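Local coordinates for protein Ceg4 (Legionella pneumophila subsp. pneumophila, PDB 6AOK) that dephosphorylates phosphotyrosine as a secreted Legionella effector that attenuates host MAPK signalling, through its magnesium-binding HAD-like phosphatase domain, at residues 198-201 / 202-205; 95-98 / 99-102. One frame throughout, in Å; residues are numbered along the deposited sequence.

Interaction 1 of 2, residues 198-201 / 202-205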
ATOM      1  N   GLU A 198       0.923  -1.730  14.462  1.00 24.98           N
ATOM      2  CA  GLU A 198       0.739  -0.582  15.338  1.00 28.13           C
ATOM      3  C   GLU A 198       0.357   0.692  14.594  1.00 25.76           C
ATOM      4  O   GLU A 198       0.296   1.767  15.210  1.00 28.35           O
ATOM      5  CB  GLU A 198       2.000  -0.365  16.177  1.00 33.75           C
ATOM      6  CG  GLU A 198       2.229  -1.487  17.169  1.00 40.84           C
ATOM      7  CD  GLU A 198       3.553  -1.399  17.927  1.00 46.54           C
ATOM      8  OE1 GLU A 198       4.093  -0.282  18.069  1.00 47.77           O
ATOM      9  OE2 GLU A 198       4.057  -2.467  18.378  1.00 49.57           O
ATOM     10  N   PHE A 199       0.084   0.607  13.297  1.00 21.05           N
ATOM     11  CA  PHE A 199      -0.456   1.749  12.568  1.00 21.52           C
ATOM     12  C   PHE A 199      -1.964   1.873  12.839  1.00 25.12           C
ATOM     13  O   PHE A 199      -2.699   0.882  12.723  1.00 26.42           O
ATOM     14  CB  PHE A 199      -0.203   1.583  11.083  1.00 17.67           C
ATOM     15  CG  PHE A 199       1.237   1.690  10.701  1.00 18.85           C
ATOM     16  CD1 PHE A 199       2.064   0.550  10.710  1.00 17.12           C
ATOM     17  CD2 PHE A 199       1.782   2.906  10.369  1.00 13.56           C
ATOM     18  CE1 PHE A 199       3.433   0.645  10.340  1.00 16.25           C
ATOM     19  CE2 PHE A 199       3.156   2.986  10.018  1.00 16.09           C
ATOM     20  CZ  PHE A 199       3.948   1.848   9.994  1.00 14.19           C
ATOM     21  N   GLU A 200      -2.420   3.089  13.158  1.00 23.28           N
ATOM     22  CA  GLU A 200      -3.811   3.356  13.536  1.00 25.06           C
ATOM     23  C   GLU A 200      -4.613   3.715  12.278  1.00 21.63           C
ATOM     24  O   GLU A 200      -5.053   4.850  12.062  1.00 20.50           O
ATOM     25  CB  GLU A 200      -3.868   4.477  14.566  1.00 29.42           C
ATOM     26  CG  GLU A 200      -3.180   4.144  15.879  1.00 40.96           C
ATOM     27  CD  GLU A 200      -3.308   5.245  16.955  1.00 48.72           C
ATOM     28  OE1 GLU A 200      -4.339   5.975  16.973  1.00 50.89           O
ATOM     29  OE2 GLU A 200      -2.392   5.340  17.810  1.00 51.69           O
ATOM     30  N   TRP A 201      -4.789   2.713  11.423  1.00 19.19           N
ATOM     31  CA  TRP A 201      -5.469   2.948  10.157  1.00 17.35           C
ATOM     32  C   TRP A 201      -6.839   3.577  10.353  1.00 20.85           C
ATOM     33  O   TRP A 201      -7.294   4.349   9.499  1.00 20.00           O
ATOM     34  CB  TRP A 201      -5.595   1.628   9.395  1.00 17.34           C
ATOM     35  CG  TRP A 201      -4.268   1.164   8.867  1.00 19.85           C
ATOM     36  CD1 TRP A 201      -3.528   0.116   9.333  1.00 16.37           C
ATOM     37  CD2 TRP A 201      -3.513   1.738   7.783  1.00 14.85           C
ATOM     38  NE1 TRP A 201      -2.377  -0.001   8.608  1.00 16.76           N
ATOM     39  CE2 TRP A 201      -2.340   0.981   7.653  1.00 14.31           C
ATOM     40  CE3 TRP A 201      -3.737   2.809   6.895  1.00 16.95           C
ATOM     41  CZ2 TRP A 201      -1.376   1.240   6.666  1.00 14.44           C
ATOM     42  CZ3 TRP A 201      -2.760   3.085   5.918  1.00 16.05           C
ATOM     43  CH2 TRP A 201      -1.594   2.285   5.817  1.00 14.77           C
ATOM     44  N   SER A 202      -7.533   3.270  11.460  1.00 20.14           N
ATOM     45  CA  SER A 202      -8.858   3.869  11.576  1.00 23.40           C
ATOM     46  C   SER A 202      -8.759   5.360  11.895  1.00 23.41           C
ATOM     47  O   SER A 202      -9.641   6.153  11.499  1.00 22.50           O
ATOM     48  CB  SER A 202      -9.698   3.143  12.620  1.00 28.17           C
ATOM     49  OG  SER A 202      -9.146   3.355  13.898  1.00 33.64           O
ATOM     50  N   GLN A 203      -7.690   5.766  12.579  1.00 21.75           N
ATOM     51  CA  GLN A 203      -7.475   7.192  12.798  1.00 25.19           C
ATOM     52  C   GLN A 203      -7.109   7.909  11.499  1.00 22.57           C
ATOM     53  O   GLN A 203      -7.569   9.035  11.261  1.00 21.82           O
ATOM     54  CB  GLN A 203      -6.386   7.408  13.839  1.00 28.48           C
ATOM     55  CG  GLN A 203      -6.117   8.884  14.128  1.00 34.74           C
ATOM     56  CD  GLN A 203      -7.316   9.590  14.803  1.00 40.15           C
ATOM     57  OE1 GLN A 203      -7.849  10.590  14.292  1.00 42.91           O
ATOM     58  NE2 GLN A 203      -7.743   9.056  15.943  1.00 40.73           N
ATOM     59  N   TYR A 204      -6.271   7.287  10.656  1.00 22.28           N
ATOM     60  CA  TYR A 204      -5.877   7.940   9.401  1.00 21.04           C
ATOM     61  C   TYR A 204      -7.080   8.081   8.485  1.00 20.69           C
ATOM     62  O   TYR A 204      -7.222   9.097   7.809  1.00 20.17           O
ATOM     63  CB  TYR A 204      -4.764   7.181   8.669  1.00 17.82           C
ATOM     64  CG  TYR A 204      -3.646   6.703   9.577  1.00 18.63           C
ATOM     65  CD1 TYR A 204      -3.288   7.411  10.706  1.00 23.09           C
ATOM     66  CD2 TYR A 204      -2.977   5.535   9.308  1.00 18.19           C
ATOM     67  CE1 TYR A 204      -2.295   6.940  11.560  1.00 26.16           C
ATOM     68  CE2 TYR A 204      -1.976   5.078  10.132  1.00 19.96           C
ATOM     69  CZ  TYR A 204      -1.651   5.749  11.250  1.00 23.94           C
ATOM     70  OH  TYR A 204      -0.671   5.253  12.088  1.00 25.42           O
ATOM     71  N   LEU A 205      -7.974   7.087   8.490  1.00 18.95           N
ATOM     72  CA  LEU A 205      -9.253   7.182   7.772  1.00 20.19           C
ATOM     73  C   LEU A 205     -10.090   8.371   8.239  1.00 25.58           C
ATOM     74  O   LEU A 205     -10.651   9.120   7.424  1.00 24.59           O
ATOM     75  CB  LEU A 205     -10.048   5.898   7.990  1.00 21.02           C
ATOM     76  CG  LEU A 205     -11.482   5.908   7.430  1.00 23.76           C
ATOM     77  CD1 LEU A 205     -11.331   6.079   5.965  1.00 22.38           C
ATOM     78  CD2 LEU A 205     -12.187   4.611   7.736  1.00 25.86           C
TER

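Interaction 2 of 2, residues 95-98 / 99-102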
ATOM      1  N   ALA A  95     -10.654  -0.893   5.392  1.00 18.52           N
ATOM      2  CA  ALA A  95     -11.610   0.212   5.330  1.00 19.33           C
ATOM      3  C   ALA A  95     -10.939   1.507   4.854  1.00 19.14           C
ATOM      4  O   ALA A  95     -11.544   2.304   4.114  1.00 18.08           O
ATOM      5  CB  ALA A  95     -12.278   0.420   6.697  1.00 20.23           C
ATOM      6  N   PHE A  96      -9.714   1.760   5.303  1.00 15.70           N
ATOM      7  CA  PHE A  96      -8.984   2.938   4.847  1.00 15.33           C
ATOM      8  C   PHE A  96      -8.810   2.952   3.328  1.00 16.29           C
ATOM      9  O   PHE A  96      -9.120   3.960   2.665  1.00 16.14           O
ATOM     10  CB  PHE A  96      -7.610   2.989   5.498  1.00 15.70           C
ATOM     11  CG  PHE A  96      -6.773   4.160   5.057  1.00 14.38           C
ATOM     12  CD1 PHE A  96      -6.889   5.394   5.671  1.00 15.61           C
ATOM     13  CD2 PHE A  96      -5.841   4.013   4.023  1.00 16.49           C
ATOM     14  CE1 PHE A  96      -6.062   6.460   5.262  1.00 20.51           C
ATOM     15  CE2 PHE A  96      -5.078   5.051   3.610  1.00 17.09           C
ATOM     16  CZ  PHE A  96      -5.169   6.277   4.235  1.00 18.15           C
ATOM     17  N   PHE A  97      -8.313   1.842   2.760  1.00 14.74           N
ATOM     18  CA  PHE A  97      -8.107   1.787   1.314  1.00 14.21           C
ATOM     19  C   PHE A  97      -9.400   1.813   0.518  1.00 14.64           C
ATOM     20  O   PHE A  97      -9.421   2.394  -0.570  1.00 14.90           O
ATOM     21  CB  PHE A  97      -7.237   0.573   0.967  1.00 13.83           C
ATOM     22  CG  PHE A  97      -5.826   0.831   1.325  1.00 16.87           C
ATOM     23  CD1 PHE A  97      -5.075   1.709   0.557  1.00 17.34           C
ATOM     24  CD2 PHE A  97      -5.281   0.342   2.493  1.00 18.38           C
ATOM     25  CE1 PHE A  97      -3.778   2.041   0.916  1.00 17.73           C
ATOM     26  CE2 PHE A  97      -3.966   0.676   2.880  1.00 19.81           C
ATOM     27  CZ  PHE A  97      -3.218   1.539   2.078  1.00 19.92           C
ATOM     28  N   HIS A  98     -10.499   1.237   1.019  1.00 14.85           N
ATOM     29  CA  HIS A  98     -11.753   1.447   0.310  1.00 19.28           C
ATOM     30  C   HIS A  98     -12.088   2.931   0.262  1.00 22.62           C
ATOM     31  O   HIS A  98     -12.577   3.431  -0.751  1.00 23.65           O
ATOM     32  CB  HIS A  98     -12.921   0.678   0.959  1.00 21.11           C
ATOM     33  CG  HIS A  98     -12.984  -0.776   0.578  1.00 20.73           C
ATOM     34  ND1 HIS A  98     -12.978  -1.211  -0.735  1.00 22.00           N
ATOM     35  CD2 HIS A  98     -13.025  -1.895   1.345  1.00 21.25           C
ATOM     36  CE1 HIS A  98     -13.025  -2.535  -0.761  1.00 22.13           C
ATOM     37  NE2 HIS A  98     -13.082  -2.974   0.490  1.00 22.54           N
ATOM     38  N   GLU A  99     -11.838   3.656   1.337  1.00 18.56           N
ATOM     39  CA  GLU A  99     -12.136   5.082   1.295  1.00 25.18           C
ATOM     40  C   GLU A  99     -11.208   5.822   0.318  1.00 23.32           C
ATOM     41  O   GLU A  99     -11.660   6.625  -0.511  1.00 23.99           O
ATOM     42  CB  GLU A  99     -12.012   5.673   2.686  1.00 30.67           C
ATOM     43  CG  GLU A  99     -12.202   7.144   2.680  1.00 37.78           C
ATOM     44  CD  GLU A  99     -13.659   7.510   2.534  1.00 45.09           C
ATOM     45  OE1 GLU A  99     -14.549   6.734   2.972  1.00 47.58           O
ATOM     46  OE2 GLU A  99     -13.913   8.584   1.969  1.00 49.35           O
ATOM     47  N   VAL A 100      -9.906   5.574   0.393  1.00 19.46           N
ATOM     48  CA  VAL A 100      -9.042   6.454  -0.381  1.00 22.87           C
ATOM     49  C   VAL A 100      -8.982   6.052  -1.853  1.00 22.43           C
ATOM     50  O   VAL A 100      -8.685   6.900  -2.710  1.00 22.82           O
ATOM     51  CB  VAL A 100      -7.628   6.529   0.221  1.00 19.10           C
ATOM     52  CG1 VAL A 100      -7.673   7.224   1.615  1.00 20.40           C
ATOM     53  CG2 VAL A 100      -6.957   5.145   0.302  1.00 16.27           C
ATOM     54  N   LEU A 101      -9.237   4.785  -2.175  1.00 18.39           N
ATOM     55  CA  LEU A 101      -9.175   4.397  -3.573  1.00 22.10           C
ATOM     56  C   LEU A 101     -10.447   4.749  -4.315  1.00 28.20           C
ATOM     57  O   LEU A 101     -10.507   4.517  -5.519  1.00 32.55           O
ATOM     58  CB  LEU A 101      -8.925   2.905  -3.718  1.00 18.51           C
ATOM     59  CG  LEU A 101      -7.559   2.462  -3.225  1.00 17.22           C
ATOM     60  CD1 LEU A 101      -7.389   0.887  -3.218  1.00 15.35           C
ATOM     61  CD2 LEU A 101      -6.447   3.153  -4.076  1.00 16.13           C
ATOM     62  N   LYS A 102     -11.477   5.259  -3.630  1.00 29.09           N
ATOM     63  CA  LYS A 102     -12.643   5.794  -4.312  1.00 31.28           C
ATOM     64  C   LYS A 102     -12.637   7.310  -4.361  1.00 31.40           C
ATOM     65  O   LYS A 102     -13.567   7.909  -4.901  1.00 33.22           O
ATOM     66  CB  LYS A 102     -13.918   5.302  -3.637  1.00 37.27           C
ATOM     67  CG  LYS A 102     -14.011   3.755  -3.566  1.00 43.01           C
ATOM     68  CD  LYS A 102     -14.917   3.248  -2.406  1.00 47.35           C
ATOM     69  CE  LYS A 102     -15.384   1.808  -2.596  1.00 48.57           C
ATOM     70  NZ  LYS A 102     -16.770   1.770  -3.150  1.00 51.31           N
TER

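Interaction 1 of 2, residues 198-201 / 202-205
Y204 folds back over the turn that leads into its own helix, and its hydroxyl accepts a hydrogen bond from the backbone N of E200, with 3.0 Å between E200 N and Y204 OH and an N-H...O angle of 151°. The reach depends on the first torsion: chi1 of -44° keeps CG beside the backbone N and swings the phenol back along the chain. The ring thus lies flat against the peptide it has passed, E200 O sitting 3.2 Å above the ring plane and over its centre. That same carbonyl is already engaged, since it receives the N-H of Y204 itself at 3.1 Å (Y204 N to E200 O) and, more weakly, that of Q203.

W201 takes the ring from another direction. The CD2 edge of Y204 is turned toward the face of the indole's six-membered ring in an offset edge-to-face pair, the planes 72° apart, and Y204 CD2 comes 3.7 Å from W201 CE3. F199 closes the far end: its CB meets the tyrosine near the plane of the ring, 4.0 Å from Y204 CE2. The hydroxyl is therefore pinned by a bond, one face by a carbonyl and one edge by W201 CE3 and F199 CB, which together should restrict the rotation of the ring.

Beyond the turn, W201 NE1 donates to T22 O, and F199 packs close to the magnesium ligand D167. E200 is both the N-cap residue of helix 201-211 and the centre of an inverse gamma turn, a helix start that brings the preceding loop beside the magnesium site of a HAD-like phosphatase domain.

Interaction 2 of 2, residues 95-98 / 99-102
A95 draws E99 into the helical hydrogen bonding through its backbone, A95 O receiving E99 N at 3.1 Å, and the next residues add side-chain packing at i+3 and i+4. F96 is the first to do so. Its carbonyl takes the N-H of V100, with 2.9 Å between V100 N and F96 O, while its benzyl group, extended away from the backbone N (chi1 179°), brings the ring level with the valine one turn on. V100 CG1 sits over one face in a CH-pi contact, 4.0 Å from the ring centroid and 21° off the normal, displaced toward the rim at F96 CZ. The other methyl, CG2, is shared: it touches the F96 ring at CE2 and approaches F97 CD1 at 3.9 Å. V100 thus wedges its two branches against two successive phenylalanines.

In F97, chi1 of -75° sets CG beside the backbone N and so brings CD1 against that shared methyl, and F96 CD2 stands over the centre of the F97 ring. Its carbonyl accepts L101 N at 2.9 Å (L101 N to F97 O), and the leucine lays CD1 loosely against F97 CB. H98 turns to other partners: its ND1 is hydrogen-bonded to E132 OE2 and its ring stacks on F128.

Seen from the fold, F97, V100 and L101 pack on V108 of strand 106-111, F97 also meets F123, and F96 faces helix 201-211. The C-terminal part of helix 91-100 and the residues that follow are thus amphipathic, their apolar side chains divided between the parallel sheet and a neighbouring helix, as in the alpha/beta layers of a Rossmann-like HAD core.

In the fold
Interaction 2 comes first along the chain, on the C-terminal part of helix 91-100 and the residues that follow, just before strand 106-111; interaction 1 follows strand 189-192 and opens helix 201-211. Though about a hundred residues apart in sequence, their centres lie 12 Å apart and the two contacts touch directly. F96 bridges them, meeting W201 and Y204, while L205 CD1 packs on E99 CB at 3.4 Å. Both contacts also reach the parallel sheet, at strands 106-111 and 161-165. Interaction 1 lies nearer the magnesium, the side chain of F199 being about 7 Å from it and that of F97 about 12 Å; the two contacts pack together, and interaction 1 extends to the metal site.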